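Chromosome-partitioning ATPase Soj (Thermus thermophilus, PDB 1WCV) hydrolyses ATP and, in its ATP-bound state, binds double-stranded DNA cooperatively as nucleoprotein filaments, probably to partition chromosomes. Local coordinates at residues 20-25 with 233-238; 210-215 with 220-225; 31-36 with 76-81; 192-197 with 201-206. All coordinates share one frame; numbering follows the deposited sequence.

Contact 1: residues 20-25 with 233-238; sequences KTTTAI and HAYRRL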
loop_
_atom_site.group_PDB
_atom_site.type_symbol
_atom_site.label_atom_id
_atom_site.label_comp_id
_atom_site.label_asym_id
_atom_site.label_seq_id
_atom_site.Cartn_x
_atom_site.Cartn_y
_atom_site.Cartn_z
ATOM N N LYS A 20 9.858 -12.743 8.399
ATOM C CA LYS A 20 8.974 -13.827 7.994
ATOM C C LYS A 20 8.079 -14.286 9.135
ATOM O O LYS A 20 6.868 -14.412 8.978
ATOM C CB LYS A 20 9.791 -15.015 7.482
ATOM C CG LYS A 20 8.938 -16.212 7.071
ATOM C CD LYS A 20 9.809 -17.392 6.654
ATOM C CE LYS A 20 10.611 -17.928 7.835
ATOM N NZ LYS A 20 9.723 -18.597 8.819
ATOM N N THR A 21 8.684 -14.539 10.288
ATOM C CA THR A 21 7.909 -14.995 11.431
ATOM C C THR A 21 7.037 -13.876 11.981
ATOM O O THR A 21 5.910 -14.120 12.410
ATOM C CB THR A 21 8.832 -15.567 12.524
ATOM O OG1 THR A 21 9.373 -16.810 12.059
ATOM C CG2 THR A 21 8.062 -15.812 13.815
ATOM N N THR A 22 7.548 -12.649 11.966
ATOM C CA THR A 22 6.754 -11.522 12.440
ATOM C C THR A 22 5.537 -11.396 11.529
ATOM O O THR A 22 4.442 -11.054 11.981
ATOM C CB THR A 22 7.567 -10.211 12.406
ATOM O OG1 THR A 22 8.559 -10.239 13.438
ATOM C CG2 THR A 22 6.661 -9.005 12.627
ATOM N N THR A 23 5.721 -11.686 10.246
ATOM C CA THR A 23 4.611 -11.608 9.308
ATOM C C THR A 23 3.599 -12.716 9.575
ATOM O O THR A 23 2.394 -12.473 9.535
ATOM C CB THR A 23 5.088 -11.705 7.852
ATOM O OG1 THR A 23 5.898 -10.567 7.543
ATOM C CG2 THR A 23 3.913 -11.764 6.906
ATOM N N ALA A 24 4.083 -13.926 9.847
ATOM C CA ALA A 24 3.178 -15.049 10.114
ATOM C C ALA A 24 2.328 -14.750 11.346
ATOM O O ALA A 24 1.115 -14.949 11.341
ATOM C CB ALA A 24 3.976 -16.333 10.344
ATOM N N ILE A 25 2.982 -14.270 12.395
ATOM C CA ILE A 25 2.303 -13.956 13.645
ATOM C C ILE A 25 1.266 -12.854 13.502
ATOM O O ILE A 25 0.110 -13.011 13.904
ATOM C CB ILE A 25 3.305 -13.496 14.737
ATOM C CG1 ILE A 25 4.215 -14.657 15.157
ATOM C CG2 ILE A 25 2.547 -12.901 15.928
ATOM C CD1 ILE A 25 3.484 -15.869 15.634
ATOM N N HIS A 233 -0.391 -0.751 12.230
ATOM C CA HIS A 233 -1.234 -0.209 11.164
ATOM C C HIS A 233 -0.913 -0.891 9.830
ATOM O O HIS A 233 -1.806 -1.170 9.034
ATOM C CB HIS A 233 -1.036 1.306 11.031
ATOM C CG HIS A 233 -1.543 2.097 12.199
ATOM N ND1 HIS A 233 -2.887 2.216 12.492
ATOM C CD2 HIS A 233 -0.885 2.791 13.158
ATOM C CE1 HIS A 233 -3.033 2.949 13.582
ATOM N NE2 HIS A 233 -1.835 3.310 14.006
ATOM N N ALA A 234 0.365 -1.162 9.589
ATOM C CA ALA A 234 0.760 -1.820 8.346
ATOM C C ALA A 234 0.240 -3.260 8.275
ATOM O O ALA A 234 -0.278 -3.684 7.240
ATOM C CB ALA A 234 2.278 -1.789 8.192
ATOM N N TYR A 235 0.361 -4.021 9.362
ATOM C CA TYR A 235 -0.143 -5.393 9.324
ATOM C C TYR A 235 -1.664 -5.453 9.227
ATOM O O TYR A 235 -2.216 -6.397 8.667
ATOM C CB TYR A 235 0.369 -6.205 10.520
ATOM C CG TYR A 235 1.716 -6.825 10.225
ATOM C CD1 TYR A 235 1.860 -7.749 9.192
ATOM C CD2 TYR A 235 2.856 -6.453 10.937
ATOM C CE1 TYR A 235 3.111 -8.278 8.870
ATOM C CE2 TYR A 235 4.106 -6.975 10.630
ATOM C CZ TYR A 235 4.228 -7.881 9.595
ATOM O OH TYR A 235 5.469 -8.367 9.265
ATOM N N ARG A 236 -2.346 -4.443 9.763
ATOM C CA ARG A 236 -3.801 -4.402 9.670
ATOM C C ARG A 236 -4.153 -4.239 8.191
ATOM O O ARG A 236 -5.029 -4.923 7.661
ATOM C CB ARG A 236 -4.347 -3.215 10.480
ATOM C CG ARG A 236 -5.850 -2.926 10.323
ATOM C CD ARG A 236 -6.713 -4.102 10.747
ATOM N NE ARG A 236 -8.144 -3.889 10.509
ATOM C CZ ARG A 236 -8.936 -3.121 11.255
ATOM N NH1 ARG A 236 -8.451 -2.473 12.305
ATOM N NH2 ARG A 236 -10.225 -3.012 10.958
ATOM N N ARG A 237 -3.435 -3.339 7.524
ATOM C CA ARG A 237 -3.673 -3.068 6.114
ATOM C C ARG A 237 -3.270 -4.270 5.253
ATOM O O ARG A 237 -3.944 -4.595 4.276
ATOM C CB ARG A 237 -2.904 -1.805 5.711
ATOM C CG ARG A 237 -3.206 -1.274 4.318
ATOM C CD ARG A 237 -2.623 0.132 4.150
ATOM N NE ARG A 237 -3.230 1.078 5.089
ATOM C CZ ARG A 237 -2.573 1.735 6.044
ATOM N NH1 ARG A 237 -1.266 1.568 6.211
ATOM N NH2 ARG A 237 -3.226 2.558 6.841
ATOM N N LEU A 238 -2.184 -4.943 5.628
ATOM C CA LEU A 238 -1.745 -6.108 4.873
ATOM C C LEU A 238 -2.808 -7.200 4.880
ATOM O O LEU A 238 -3.043 -7.843 3.861
ATOM C CB LEU A 238 -0.451 -6.677 5.453
ATOM C CG LEU A 238 0.062 -7.926 4.726
ATOM C CD1 LEU A 238 0.384 -7.578 3.277
ATOM C CD2 LEU A 238 1.297 -8.456 5.428
#
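Tyr235 of helix 230-246 reaches across to Thr22 and Thr23 on helix 18-33, the helix that follows the P-loop of this ParA-type ATPase. The two helix segments cross at -65° with their axes 11.3 Å apart, a wide spacing bridged by the length of the tyrosine. From its CB, which points at the P-loop helix, the ring runs out at about a right angle to both threonines. One ring side, at CE2, meets the methyl CG2 of Thr22 at 3.8 Å; on the other, CE1 lies 3.7 Å from Thr23 CA. At the tip, Tyr235 OH ends 2.8 Å from Thr23 OG1, the two hydroxyls meeting in the plane of the ring, and 3.6 Å from Thr22 CG2. Thr23 turns OG1 back beside its own backbone N (chi1 -65°), where it also bonds to Gly19 O, while Thr22 OG1 bonds to Val18 O. Lys20, Thr21 and Thr22 of this helix bind ATP, and Thr21 also binds magnesium; Tyr235 thus packs on the part of the helix that carries nucleotide-binding residues. A leucine in place of Tyr235 would probably leave Thr23 OG1 without this buried partner and open a gap between the helices. One turn on, Leu238 CD2 comes only to 4.5 Å from Thr23 CG2.

Contact 2: residues 210-215 with 220-225; sequences VRLAEA and KTIAQH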
loop_
_atom_site.group_PDB
_atom_site.type_symbol
_atom_site.label_atom_id
_atom_site.label_comp_id
_atom_site.label_asym_id
_atom_site.label_seq_id
_atom_site.Cartn_x
_atom_site.Cartn_y
_atom_site.Cartn_z
ATOM N N VAL A 210 10.878 -0.237 16.237
ATOM C CA VAL A 210 11.270 -0.762 17.544
ATOM C C VAL A 210 10.224 -1.635 18.242
ATOM O O VAL A 210 10.551 -2.700 18.765
ATOM C CB VAL A 210 11.652 0.398 18.500
ATOM C CG1 VAL A 210 10.485 1.371 18.633
ATOM C CG2 VAL A 210 12.051 -0.152 19.863
ATOM N N ARG A 211 8.974 -1.185 18.264
ATOM C CA ARG A 211 7.914 -1.944 18.920
ATOM C C ARG A 211 7.645 -3.271 18.232
ATOM O O ARG A 211 7.298 -4.254 18.881
ATOM C CB ARG A 211 6.629 -1.113 18.977
ATOM C CG ARG A 211 6.665 -0.020 20.031
ATOM C CD ARG A 211 5.904 1.209 19.578
ATOM N NE ARG A 211 6.661 1.972 18.590
ATOM C CZ ARG A 211 6.223 3.079 17.997
ATOM N NH1 ARG A 211 5.020 3.558 18.287
ATOM N NH2 ARG A 211 6.996 3.714 17.129
ATOM N N LEU A 212 7.801 -3.292 16.911
ATOM C CA LEU A 212 7.576 -4.503 16.141
ATOM C C LEU A 212 8.720 -5.477 16.405
ATOM O O LEU A 212 8.507 -6.680 16.561
ATOM C CB LEU A 212 7.518 -4.165 14.648
ATOM C CG LEU A 212 7.033 -5.257 13.698
ATOM C CD1 LEU A 212 5.574 -5.581 13.985
ATOM C CD2 LEU A 212 7.199 -4.783 12.259
ATOM N N ALA A 213 9.935 -4.942 16.452
ATOM C CA ALA A 213 11.121 -5.756 16.691
ATOM C C ALA A 213 11.072 -6.418 18.064
ATOM O O ALA A 213 11.507 -7.557 18.219
ATOM C CB ALA A 213 12.379 -4.894 16.569
ATOM N N GLU A 214 10.518 -5.715 19.050
ATOM C CA GLU A 214 10.444 -6.250 20.407
ATOM C C GLU A 214 9.255 -7.155 20.734
ATOM O O GLU A 214 9.323 -7.943 21.677
ATOM C CB GLU A 214 10.499 -5.101 21.422
ATOM C CG GLU A 214 9.429 -4.042 21.233
ATOM C CD GLU A 214 9.534 -2.912 22.246
ATOM O OE1 GLU A 214 10.656 -2.412 22.473
ATOM O OE2 GLU A 214 8.490 -2.512 22.804
ATOM N N ALA A 215 8.172 -7.057 19.967
ATOM C CA ALA A 215 6.983 -7.871 20.223
ATOM C C ALA A 215 7.249 -9.362 20.489
ATOM O O ALA A 215 6.693 -9.937 21.423
ATOM C CB ALA A 215 5.991 -7.720 19.070
ATOM N N LYS A 220 4.134 -11.437 22.417
ATOM C CA LYS A 220 2.831 -10.881 22.070
ATOM C C LYS A 220 2.778 -10.406 20.625
ATOM O O LYS A 220 3.795 -10.022 20.048
ATOM C CB LYS A 220 2.496 -9.705 22.987
ATOM C CG LYS A 220 2.444 -10.055 24.463
ATOM C CD LYS A 220 2.133 -8.838 25.322
ATOM C CE LYS A 220 0.710 -8.335 25.107
ATOM N NZ LYS A 220 0.383 -7.163 25.971
ATOM N N THR A 221 1.587 -10.434 20.036
ATOM C CA THR A 221 1.444 -9.956 18.663
ATOM C C THR A 221 1.566 -8.439 18.741
ATOM O O THR A 221 1.444 -7.861 19.816
ATOM C CB THR A 221 0.068 -10.297 18.080
ATOM O OG1 THR A 221 -0.945 -9.600 18.817
ATOM C CG2 THR A 221 -0.185 -11.805 18.143
ATOM N N ILE A 222 1.814 -7.784 17.614
ATOM C CA ILE A 222 1.938 -6.335 17.651
ATOM C C ILE A 222 0.591 -5.694 18.018
ATOM O O ILE A 222 0.540 -4.586 18.555
ATOM C CB ILE A 222 2.451 -5.779 16.299
ATOM C CG1 ILE A 222 2.863 -4.317 16.463
ATOM C CG2 ILE A 222 1.384 -5.918 15.221
ATOM C CD1 ILE A 222 4.016 -4.114 17.415
ATOM N N ALA A 223 -0.501 -6.392 17.737
ATOM C CA ALA A 223 -1.816 -5.862 18.085
ATOM C C ALA A 223 -1.958 -5.815 19.612
ATOM O O ALA A 223 -2.610 -4.919 20.161
ATOM C CB ALA A 223 -2.908 -6.728 17.479
ATOM N N GLN A 224 -1.350 -6.782 20.293
ATOM C CA GLN A 224 -1.406 -6.842 21.755
ATOM C C GLN A 224 -0.383 -5.904 22.375
ATOM O O GLN A 224 -0.673 -5.211 23.348
ATOM C CB GLN A 224 -1.109 -8.258 22.269
ATOM C CG GLN A 224 -2.143 -9.312 21.935
ATOM C CD GLN A 224 -1.684 -10.705 22.329
ATOM O OE1 GLN A 224 -0.654 -11.192 21.855
ATOM N NE2 GLN A 224 -2.448 -11.354 23.202
ATOM N N HIS A 225 0.813 -5.882 21.798
ATOM C CA HIS A 225 1.914 -5.070 22.315
ATOM C C HIS A 225 1.869 -3.559 22.078
ATOM O O HIS A 225 2.155 -2.771 22.980
ATOM C CB HIS A 225 3.231 -5.620 21.762
ATOM C CG HIS A 225 4.448 -4.983 22.353
ATOM N ND1 HIS A 225 4.756 -5.073 23.693
ATOM C CD2 HIS A 225 5.436 -4.248 21.788
ATOM C CE1 HIS A 225 5.881 -4.422 23.928
ATOM N NE2 HIS A 225 6.314 -3.912 22.788
#
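Next to the nucleotide-binding residues Pro207 and Asn209, helix 210-218 is followed through a short turn by helix 222-225, and His225 and Glu214 join the two. His225 NE2 donates to Glu214 OE2 over 2.6 Å, nearly straight at 169°, using the anti lone pair of the oxygen. OE2 sits at the ring edge, in the plane of the imidazole, while the carboxylate plane is turned 60° from it. Glu214 gets there by setting CG between its backbone N and carbonyl carbon (chi1 56°) and then running extended. A short His-carboxylate bond of this kind would tend to favour a charged imidazole.

At the turn, Lys220 N donates to Ala215 O at 3.1 Å, closing the link between the helices. Thr221 is the N-cap of the second helix and forms a capping box with Gln224: Gln224 N donates to Thr221 OG1, and Thr221 N to Gln224 OE1 at 3.0 Å. Thr221 OG1 is also bonded to Asp78. Ile222 supplies the apolar filling, with CD1 3.8 Å from Leu212 CA and CG1 3.9 Å from Leu212 CD1, the two side chains crossing at about a right angle; it also touches Ala232 of helix 230-246. Ala215 CB lies 4.4 Å from Ile222 CD1.

Contact 3: residues 31-36 with 76-81; sequences LARLGK and PVDGFH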
loop_
_atom_site.group_PDB
_atom_site.type_symbol
_atom_site.label_atom_id
_atom_site.label_comp_id
_atom_site.label_asym_id
_atom_site.label_seq_id
_atom_site.Cartn_x
_atom_site.Cartn_y
_atom_site.Cartn_z
ATOM N N LEU A 31 -5.921 -11.183 10.593
ATOM C CA LEU A 31 -6.917 -11.901 9.809
ATOM C C LEU A 31 -7.986 -12.366 10.808
ATOM O O LEU A 31 -9.171 -12.436 10.487
ATOM C CB LEU A 31 -6.277 -13.093 9.087
ATOM C CG LEU A 31 -5.407 -12.757 7.864
ATOM C CD1 LEU A 31 -4.729 -14.028 7.362
ATOM C CD2 LEU A 31 -6.255 -12.137 6.759
ATOM N N ALA A 32 -7.559 -12.669 12.031
ATOM C CA ALA A 32 -8.496 -13.099 13.071
ATOM C C ALA A 32 -9.433 -11.942 13.405
ATOM O O ALA A 32 -10.641 -12.126 13.546
ATOM C CB ALA A 32 -7.746 -13.514 14.315
ATOM N N ARG A 33 -8.867 -10.748 13.532
ATOM C CA ARG A 33 -9.658 -9.568 13.854
ATOM C C ARG A 33 -10.603 -9.175 12.724
ATOM O O ARG A 33 -11.501 -8.358 12.917
ATOM C CB ARG A 33 -8.734 -8.405 14.230
ATOM C CG ARG A 33 -8.080 -8.587 15.607
ATOM C CD ARG A 33 -7.028 -7.523 15.893
ATOM N NE ARG A 33 -6.569 -7.548 17.285
ATOM C CZ ARG A 33 -5.822 -8.509 17.825
ATOM N NH1 ARG A 33 -5.426 -9.550 17.096
ATOM N NH2 ARG A 33 -5.472 -8.427 19.104
ATOM N N LEU A 34 -10.407 -9.760 11.547
ATOM C CA LEU A 34 -11.281 -9.488 10.414
ATOM C C LEU A 34 -12.468 -10.442 10.478
ATOM O O LEU A 34 -13.331 -10.436 9.602
ATOM C CB LEU A 34 -10.541 -9.678 9.088
ATOM C CG LEU A 34 -9.602 -8.548 8.665
ATOM C CD1 LEU A 34 -8.962 -8.887 7.321
ATOM C CD2 LEU A 34 -10.389 -7.249 8.564
ATOM N N GLY A 35 -12.498 -11.267 11.520
ATOM C CA GLY A 35 -13.587 -12.212 11.688
ATOM C C GLY A 35 -13.367 -13.556 11.021
ATOM O O GLY A 35 -14.326 -14.248 10.676
ATOM N N LYS A 36 -12.106 -13.934 10.845
ATOM C CA LYS A 36 -11.773 -15.210 10.216
ATOM C C LYS A 36 -11.307 -16.224 11.257
ATOM O O LYS A 36 -10.612 -15.861 12.206
ATOM C CB LYS A 36 -10.642 -15.015 9.201
ATOM C CG LYS A 36 -10.891 -13.971 8.125
ATOM C CD LYS A 36 -11.882 -14.446 7.082
ATOM C CE LYS A 36 -11.932 -13.473 5.916
ATOM N NZ LYS A 36 -12.833 -13.930 4.826
ATOM N N PRO A 76 -5.089 -21.742 21.906
ATOM C CA PRO A 76 -5.739 -20.473 21.569
ATOM C C PRO A 76 -4.844 -19.294 21.944
ATOM O O PRO A 76 -4.287 -19.244 23.041
ATOM C CB PRO A 76 -7.024 -20.520 22.387
ATOM C CG PRO A 76 -6.576 -21.235 23.631
ATOM C CD PRO A 76 -5.733 -22.372 23.073
ATOM N N VAL A 77 -4.698 -18.349 21.026
ATOM C CA VAL A 77 -3.866 -17.185 21.281
ATOM C C VAL A 77 -4.315 -15.991 20.449
ATOM O O VAL A 77 -4.596 -16.119 19.254
ATOM C CB VAL A 77 -2.383 -17.488 20.973
ATOM C CG1 VAL A 77 -2.228 -17.903 19.517
ATOM C CG2 VAL A 77 -1.526 -16.269 21.281
ATOM N N ASP A 78 -4.379 -14.835 21.105
ATOM C CA ASP A 78 -4.778 -13.573 20.488
ATOM C C ASP A 78 -5.874 -13.685 19.433
ATOM O O ASP A 78 -5.770 -13.093 18.356
ATOM C CB ASP A 78 -3.563 -12.875 19.870
ATOM C CG ASP A 78 -3.862 -11.438 19.466
ATOM O OD1 ASP A 78 -3.192 -10.913 18.551
ATOM O OD2 ASP A 78 -4.768 -10.830 20.075
ATOM N N GLY A 79 -6.919 -14.444 19.733
ATOM C CA GLY A 79 -8.016 -14.569 18.791
ATOM C C GLY A 79 -7.916 -15.653 17.733
ATOM O O GLY A 79 -8.850 -15.832 16.957
ATOM N N PHE A 80 -6.792 -16.361 17.668
ATOM C CA PHE A 80 -6.665 -17.443 16.693
ATOM C C PHE A 80 -6.097 -18.702 17.335
ATOM O O PHE A 80 -5.883 -18.744 18.544
ATOM C CB PHE A 80 -5.798 -17.026 15.491
ATOM C CG PHE A 80 -4.420 -16.542 15.854
ATOM C CD1 PHE A 80 -4.210 -15.225 16.250
ATOM C CD2 PHE A 80 -3.323 -17.399 15.772
ATOM C CE1 PHE A 80 -2.932 -14.764 16.557
ATOM C CE2 PHE A 80 -2.039 -16.950 16.077
ATOM C CZ PHE A 80 -1.839 -15.631 16.469
ATOM N N HIS A 81 -5.870 -19.733 16.531
ATOM C CA HIS A 81 -5.327 -20.982 17.050
ATOM C C HIS A 81 -3.937 -21.272 16.502
ATOM O O HIS A 81 -3.681 -21.091 15.315
ATOM C CB HIS A 81 -6.260 -22.150 16.715
ATOM C CG HIS A 81 -7.564 -22.117 17.452
ATOM N ND1 HIS A 81 -8.568 -23.035 17.226
ATOM C CD2 HIS A 81 -8.026 -21.284 18.414
ATOM C CE1 HIS A 81 -9.592 -22.767 18.018
ATOM N NE2 HIS A 81 -9.289 -21.710 18.750
HETATM O O HOH W 1 -9.119 -16.925 14.425
#
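Arg33 and Asp78 make the salt bridge of this surface contact, end-on, one nitrogen to each oxygen. Arg33 NH2 donates to Asp78 OD2 at 2.7 Å, on the syn lone pair, while Arg33 NH1 reaches Asp78 OD1 at 3.0 Å from above the carboxylate plane. The two flat groups are therefore not coplanar but 57° apart. An extended chain from CG to NE carries the guanidinium out to the turn, and NH1 also bonds to Ala29 O of its own helix. OD1 has a second partner in Thr221 OG1, so one carboxylate ties the turn to both helix 18-33 and the start of helix 222-225. An asparagine in place of Asp78 would probably leave the Arg33 charge without its mate and weaken the paired grip.

The backbone frames the contact with two recognisable motifs: helix 18-33 ends in a Schellman motif at Gly35, and Val77 to Phe80 form a type I' turn joining the antiparallel strands 75-77 and 80-83 at one edge of the sheet. One water bridges them, donating to Lys36 O at 2.9 Å and Gly79 O at 2.8 Å.

Apolar contact is slight: the methyl of Ala32 points at the hairpin, CB 3.7 Å from Gly79 O and 4.2 Å from Phe80 CB.

Contact 4: residues 192-197 with 201-206; sequences QLRAHF and VFWTVI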
loop_
_atom_site.group_PDB
_atom_site.type_symbol
_atom_site.label_atom_id
_atom_site.label_comp_id
_atom_site.label_asym_id
_atom_site.label_seq_id
_atom_site.Cartn_x
_atom_site.Cartn_y
_atom_site.Cartn_z
ATOM N N GLN A 192 13.282 -1.340 -7.185
ATOM C CA GLN A 192 13.830 -2.382 -8.043
ATOM C C GLN A 192 13.026 -3.680 -7.913
ATOM O O GLN A 192 12.834 -4.398 -8.890
ATOM C CB GLN A 192 15.314 -2.606 -7.725
ATOM C CG GLN A 192 16.001 -3.594 -8.642
ATOM C CD GLN A 192 15.735 -3.307 -10.111
ATOM O OE1 GLN A 192 15.697 -2.150 -10.532
ATOM N NE2 GLN A 192 15.563 -4.364 -10.901
ATOM N N LEU A 193 12.539 -3.987 -6.717
ATOM C CA LEU A 193 11.728 -5.192 -6.560
ATOM C C LEU A 193 10.441 -5.054 -7.377
ATOM O O LEU A 193 10.002 -6.003 -8.017
ATOM C CB LEU A 193 11.392 -5.439 -5.085
ATOM C CG LEU A 193 12.560 -6.030 -4.285
ATOM C CD1 LEU A 193 12.268 -5.980 -2.794
ATOM C CD2 LEU A 193 12.799 -7.462 -4.743
ATOM N N ARG A 194 9.843 -3.866 -7.360
ATOM C CA ARG A 194 8.619 -3.636 -8.116
ATOM C C ARG A 194 8.890 -3.599 -9.614
ATOM O O ARG A 194 8.081 -4.069 -10.402
ATOM C CB ARG A 194 7.943 -2.336 -7.671
ATOM C CG ARG A 194 7.408 -2.405 -6.252
ATOM C CD ARG A 194 6.589 -1.186 -5.905
ATOM N NE ARG A 194 6.322 -1.141 -4.473
ATOM C CZ ARG A 194 5.458 -1.926 -3.838
ATOM N NH1 ARG A 194 4.741 -2.822 -4.501
ATOM N NH2 ARG A 194 5.349 -1.840 -2.523
ATOM N N ALA A 195 10.036 -3.051 -10.002
ATOM C CA ALA A 195 10.391 -3.002 -11.411
ATOM C C ALA A 195 10.591 -4.417 -11.948
ATOM O O ALA A 195 10.184 -4.729 -13.062
ATOM C CB ALA A 195 11.670 -2.186 -11.607
ATOM N N HIS A 196 11.211 -5.279 -11.149
ATOM C CA HIS A 196 11.470 -6.644 -11.591
ATOM C C HIS A 196 10.319 -7.636 -11.393
ATOM O O HIS A 196 10.109 -8.510 -12.233
ATOM C CB HIS A 196 12.730 -7.184 -10.904
ATOM C CG HIS A 196 13.241 -8.454 -11.506
ATOM N ND1 HIS A 196 13.595 -8.554 -12.834
ATOM C CD2 HIS A 196 13.440 -9.680 -10.970
ATOM C CE1 HIS A 196 13.989 -9.788 -13.092
ATOM N NE2 HIS A 196 13.904 -10.492 -11.977
ATOM N N PHE A 197 9.566 -7.504 -10.301
ATOM C CA PHE A 197 8.469 -8.435 -10.040
ATOM C C PHE A 197 7.065 -7.851 -10.211
ATOM O O PHE A 197 6.067 -8.567 -10.131
ATOM C CB PHE A 197 8.648 -9.036 -8.643
ATOM C CG PHE A 197 9.906 -9.851 -8.508
ATOM C CD1 PHE A 197 10.047 -11.043 -9.209
ATOM C CD2 PHE A 197 10.967 -9.406 -7.726
ATOM C CE1 PHE A 197 11.222 -11.779 -9.140
ATOM C CE2 PHE A 197 12.155 -10.141 -7.649
ATOM C CZ PHE A 197 12.280 -11.325 -8.357
ATOM N N VAL A 201 4.417 -7.794 -6.038
ATOM C CA VAL A 201 4.821 -7.200 -4.765
ATOM C C VAL A 201 3.654 -6.470 -4.130
ATOM O O VAL A 201 3.021 -5.628 -4.778
ATOM C CB VAL A 201 5.978 -6.195 -4.973
ATOM C CG1 VAL A 201 6.492 -5.689 -3.616
ATOM C CG2 VAL A 201 7.101 -6.857 -5.783
ATOM N N PHE A 202 3.348 -6.810 -2.878
ATOM C CA PHE A 202 2.262 -6.148 -2.162
ATOM C C PHE A 202 2.583 -4.662 -2.068
ATOM O O PHE A 202 3.743 -4.284 -1.943
ATOM C CB PHE A 202 2.140 -6.686 -0.739
ATOM C CG PHE A 202 1.509 -8.043 -0.642
ATOM C CD1 PHE A 202 0.135 -8.200 -0.840
ATOM C CD2 PHE A 202 2.273 -9.162 -0.302
ATOM C CE1 PHE A 202 -0.469 -9.440 -0.696
ATOM C CE2 PHE A 202 1.674 -10.417 -0.155
ATOM C CZ PHE A 202 0.301 -10.557 -0.351
ATOM N N TRP A 203 1.545 -3.830 -2.120
ATOM C CA TRP A 203 1.723 -2.394 -1.989
ATOM C C TRP A 203 1.989 -2.032 -0.532
ATOM O O TRP A 203 2.689 -1.070 -0.245
ATOM C CB TRP A 203 0.485 -1.656 -2.504
ATOM C CG TRP A 203 0.481 -1.584 -3.988
ATOM C CD1 TRP A 203 -0.338 -2.266 -4.844
ATOM C CD2 TRP A 203 1.415 -0.872 -4.808
ATOM N NE1 TRP A 203 0.034 -2.025 -6.144
ATOM C CE2 TRP A 203 1.107 -1.177 -6.152
ATOM C CE3 TRP A 203 2.484 -0.010 -4.537
ATOM C CZ2 TRP A 203 1.835 -0.652 -7.224
ATOM C CZ3 TRP A 203 3.207 0.512 -5.602
ATOM C CH2 TRP A 203 2.876 0.185 -6.930
ATOM N N THR A 204 1.422 -2.805 0.390
ATOM C CA THR A 204 1.653 -2.551 1.806
ATOM C C THR A 204 3.071 -3.020 2.120
ATOM O O THR A 204 3.464 -4.129 1.764
ATOM C CB THR A 204 0.670 -3.341 2.692
ATOM O OG1 THR A 204 -0.673 -3.018 2.317
ATOM C CG2 THR A 204 0.888 -3.004 4.169
ATOM N N VAL A 205 3.831 -2.165 2.785
ATOM C CA VAL A 205 5.199 -2.472 3.149
ATOM C C VAL A 205 5.286 -2.375 4.660
ATOM O O VAL A 205 4.718 -1.449 5.242
ATOM C CB VAL A 205 6.152 -1.444 2.492
ATOM C CG1 VAL A 205 7.569 -1.565 3.062
ATOM C CG2 VAL A 205 6.179 -1.665 0.995
ATOM N N ILE A 206 5.976 -3.325 5.297
ATOM C CA ILE A 206 6.122 -3.309 6.753
ATOM C C ILE A 206 7.396 -2.543 7.116
ATOM O O ILE A 206 8.499 -2.901 6.698
ATOM C CB ILE A 206 6.205 -4.743 7.342
ATOM C CG1 ILE A 206 5.105 -5.628 6.736
ATOM C CG2 ILE A 206 6.029 -4.682 8.862
ATOM C CD1 ILE A 206 3.690 -5.107 6.966
#
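The carbonyl oxygen of Phe202 is held by two nitrogens of Arg194, which comes at it end-on. Arg194 NH2 donates to Phe202 O at 3.0 Å and lies near the carbonyl plane, tilted 16° from it; Arg194 NH1 donates to the same oxygen at 3.1 Å but from well above that plane. The oxygen itself lies close to the guanidinium plane. NH1 also makes a weak bond to Val201 O. Arg194 NH2 has its stronger partner outside the two segments, a salt bridge to Glu190 one turn earlier on the same helix.

The two faces of the guanidinium are covered, one by the indole of Trp203 and the opposite one by Val201. With Trp203 it makes a flat guanidinium-indole stack, planes 9° apart and centres 4.2 Å apart, in which Arg194 CZ is 3.6 Å from Trp203 CE3. Val201 brings its CG1 to 3.5 Å from Arg194 NH1. Arg194 runs extended from CG to NE to reach this slot. At the rim Val205 CG2 approaches NH2. The second methyl of Val201 faces back to the helix, CG2 3.9 Å from Phe197 CB.

The arginine thus clips the loop after helix 185-197 onto the helix itself. Farther along, the loop leads to Pro207 of the ATP site. Phe202 packs on helix 230-246 and strand 170-177 and Thr204 bonds to Glu241; Leu193 and Phe197 lie against helix 146-164 and the same edge strand, while Arg194 and Trp203 also meet helix 230-246 of the second subunit.

Overall arrangement
Contacts 1 and 4 are buried, contact 2 partly so, and contact 3 lies at the surface. The chemistry follows: contact 1 rests on one tyrosine hydroxyl and close packing, contact 4 on an arginine held by carbonyls and an indole, and contact 3 on a salt bridge and a water; contact 2 mixes a His-carboxylate bond and a capping box with apolar packing. Helix 18-33 serves both contact 1, near its start, and contact 3, at its end. Leu212 of contact 2 packs on Thr22 and Tyr235 of contact 1 and on Ile206 of contact 4, while Thr221 joins contact 2 to Asp78 of contact 3. Contacts 1 and 4 both meet the second subunit.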